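Local coordinates for protein 2'-deoxycytidine 5'-triphosphate deaminase (Agrobacterium tumefaciens, PDB 2R9Q) that probably deaminates 2'-deoxycytidine 5'-triphosphate to dUTP, a step toward making thymidine nucleotides, at residues 122-128 with 143-149. Numbering follows the deposited sequence.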
loop_
_atom_site.group_PDB
_atom_site.type_symbol
_atom_site.label_atom_id
_atom_site.label_comp_id
_atom_site.label_asym_id
_atom_site.label_seq_id
_atom_site.Cartn_x
_atom_site.Cartn_y
_atom_site.Cartn_z
ATOM N N PHE B 122 -8.778 15.333 0.510
ATOM C CA PHE B 122 -9.925 15.095 1.374
ATOM C C PHE B 122 -10.077 16.258 2.330
ATOM O O PHE B 122 -9.124 16.665 2.975
ATOM C CB PHE B 122 -9.731 13.760 2.087
ATOM C CG PHE B 122 -10.662 13.494 3.204
ATOM C CD1 PHE B 122 -11.698 12.562 3.047
ATOM C CD2 PHE B 122 -10.490 14.108 4.425
ATOM C CE1 PHE B 122 -12.545 12.293 4.065
ATOM C CE2 PHE B 122 -11.344 13.822 5.484
ATOM C CZ PHE B 122 -12.383 12.908 5.288
ATOM N N THR B 123 -11.287 16.798 2.397
ATOM C CA THR B 123 -11.646 17.891 3.296
ATOM C C THR B 123 -13.053 17.699 3.896
ATOM O O THR B 123 -13.919 17.090 3.286
ATOM C CB THR B 123 -11.540 19.323 2.612
ATOM O OG1 THR B 123 -12.513 19.462 1.580
ATOM C CG2 THR B 123 -10.153 19.570 2.034
ATOM N N ARG B 124 -13.230 18.216 5.107
ATOM C CA ARG B 124 -14.493 18.261 5.832
ATOM C C ARG B 124 -14.555 19.567 6.623
ATOM O O ARG B 124 -13.668 19.861 7.407
ATOM C CB ARG B 124 -14.587 17.120 6.850
ATOM C CG ARG B 124 -14.557 15.748 6.279
ATOM C CD ARG B 124 -15.823 15.424 5.588
ATOM N NE ARG B 124 -15.886 14.006 5.237
ATOM C CZ ARG B 124 -15.533 13.511 4.059
ATOM N NH1 ARG B 124 -15.060 14.293 3.089
ATOM N NH2 ARG B 124 -15.640 12.215 3.848
ATOM N N VAL B 125 -15.604 20.351 6.415
ATOM C CA VAL B 125 -15.936 21.445 7.323
ATOM C C VAL B 125 -16.636 20.950 8.603
ATOM O O VAL B 125 -17.576 20.146 8.559
ATOM C CB VAL B 125 -16.744 22.528 6.644
ATOM C CG1 VAL B 125 -17.030 23.657 7.605
ATOM C CG2 VAL B 125 -15.985 23.051 5.463
ATOM N N MET B 126 -16.130 21.391 9.750
ATOM C CA MET B 126 -16.809 21.118 11.013
ATOM C C MET B 126 -17.225 22.384 11.779
ATOM O O MET B 126 -16.602 23.442 11.682
ATOM C CB MET B 126 -16.054 20.103 11.900
ATOM C CG MET B 126 -14.578 20.301 12.047
ATOM S SD MET B 126 -13.727 18.976 12.938
ATOM C CE MET B 126 -14.373 19.106 14.572
ATOM N N THR B 127 -18.367 22.238 12.458
ATOM C CA THR B 127 -18.944 23.216 13.350
ATOM C C THR B 127 -18.848 22.719 14.798
ATOM O O THR B 127 -18.691 21.528 15.056
ATOM C CB THR B 127 -20.453 23.542 13.034
ATOM O OG1 THR B 127 -21.252 22.353 13.044
ATOM C CG2 THR B 127 -20.630 24.245 11.783
ATOM N N ASP B 128 -18.925 23.659 15.735
ATOM C CA ASP B 128 -19.180 23.343 17.148
ATOM C C ASP B 128 -20.480 22.534 17.240
ATOM O O ASP B 128 -21.438 22.798 16.504
ATOM C CB ASP B 128 -19.324 24.617 17.986
ATOM C CG ASP B 128 -17.986 25.329 18.283
ATOM O OD1 ASP B 128 -16.881 24.874 17.893
ATOM O OD2 ASP B 128 -18.064 26.383 18.948
ATOM N N PRO B 143 -17.496 29.377 15.179
ATOM C CA PRO B 143 -16.350 29.244 14.307
ATOM C C PRO B 143 -16.520 28.106 13.315
ATOM O O PRO B 143 -17.419 27.288 13.456
ATOM C CB PRO B 143 -15.222 28.944 15.284
ATOM C CG PRO B 143 -15.879 28.183 16.321
ATOM C CD PRO B 143 -17.248 28.737 16.480
ATOM N N LEU B 144 -15.651 28.100 12.299
ATOM C CA LEU B 144 -15.585 27.024 11.317
ATOM C C LEU B 144 -14.162 26.447 11.271
ATOM O O LEU B 144 -13.168 27.154 11.491
ATOM C CB LEU B 144 -16.022 27.516 9.927
ATOM C CG LEU B 144 -17.445 28.040 9.687
ATOM C CD1 LEU B 144 -17.543 28.764 8.311
ATOM C CD2 LEU B 144 -18.527 26.953 9.806
ATOM N N TYR B 145 -14.099 25.143 10.999
ATOM C CA TYR B 145 -12.850 24.406 10.926
ATOM C C TYR B 145 -12.837 23.592 9.657
ATOM O O TYR B 145 -13.896 23.119 9.214
ATOM C CB TYR B 145 -12.689 23.511 12.151
ATOM C CG TYR B 145 -12.639 24.277 13.446
ATOM C CD1 TYR B 145 -11.421 24.614 14.038
ATOM C CD2 TYR B 145 -13.808 24.694 14.078
ATOM C CE1 TYR B 145 -11.372 25.335 15.217
ATOM C CE2 TYR B 145 -13.757 25.428 15.246
ATOM C CZ TYR B 145 -12.536 25.745 15.810
ATOM O OH TYR B 145 -12.476 26.453 16.987
ATOM N N LEU B 146 -11.659 23.496 9.032
ATOM C CA LEU B 146 -11.447 22.556 7.911
ATOM C C LEU B 146 -10.502 21.417 8.305
ATOM O O LEU B 146 -9.373 21.626 8.711
ATOM C CB LEU B 146 -10.978 23.245 6.627
ATOM C CG LEU B 146 -11.128 22.496 5.295
ATOM C CD1 LEU B 146 -12.577 22.235 4.961
ATOM C CD2 LEU B 146 -10.432 23.198 4.124
ATOM N N GLU B 147 -11.020 20.207 8.231
ATOM C CA GLU B 147 -10.207 19.009 8.245
ATOM C C GLU B 147 -9.607 18.754 6.855
ATOM O O GLU B 147 -10.327 18.761 5.859
ATOM C CB GLU B 147 -11.063 17.856 8.658
ATOM C CG GLU B 147 -10.345 16.631 9.099
ATOM C CD GLU B 147 -11.320 15.651 9.794
ATOM O OE1 GLU B 147 -11.964 14.836 9.076
ATOM O OE2 GLU B 147 -11.444 15.717 11.057
ATOM N N ILE B 148 -8.290 18.555 6.801
ATOM C CA ILE B 148 -7.573 18.354 5.554
ATOM C C ILE B 148 -6.725 17.114 5.641
ATOM O O ILE B 148 -5.858 16.986 6.502
ATOM C CB ILE B 148 -6.627 19.557 5.132
ATOM C CG1 ILE B 148 -7.311 20.912 5.171
ATOM C CG2 ILE B 148 -6.026 19.333 3.710
ATOM C CD1 ILE B 148 -6.361 22.120 5.116
ATOM N N SER B 149 -6.959 16.219 4.697
ATOM C CA SER B 149 -6.067 15.092 4.444
ATOM C C SER B 149 -5.755 14.924 2.956
ATOM O O SER B 149 -6.611 14.485 2.180
ATOM C CB SER B 149 -6.649 13.791 4.996
ATOM O OG SER B 149 -5.633 12.828 5.019
HETATM O O HOH W 1 -14.529 25.581 18.750
#
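E147 lies across from R124 as a hydrogen-bonded antiparallel pair, and its side chain illustrates how a residue can reach across the sheet face to the adjacent strand. The backbone N of E147 donates to R124 O (2.8 Å), and R124 N returns a bond to E147 O (3.0 Å). From this pair E147 CB sits 3.5 Å from R124 O and beside R124 CB. CG lies anti to the backbone N (chi1 -163°), which carries the extended chain toward the F122 ring. There OE1 meets the edge of that ring, 3.8 Å from F122 CE2; ring and carboxylate are nearly coplanar, their planes 14° apart. The same OE1 touches R124 CG and is hydrogen-bonded by S57 OG. The R124 side chain bends at chi2 (-73°), and its guanidinium leads off from E147, giving NH1 to T123 O and NH2 to G287 O of the second subunit.

Strands 121-127 and 143-150 are neighbours in an antiparallel sheet of the N-terminal domain, of the dUTPase superfamily, and strand 91-101 pairs with the other side of 143-150. On the opposite face of the sheet, V125 CG2 packs 3.5 Å from L146 CD1, and strand 162-170 lies against both residues. Beyond the Y145–M126 pair, a water links D128 OD1 (2.6 Å) to Y145 OH (2.8 Å), and V66 N also bonds that carboxylate oxygen.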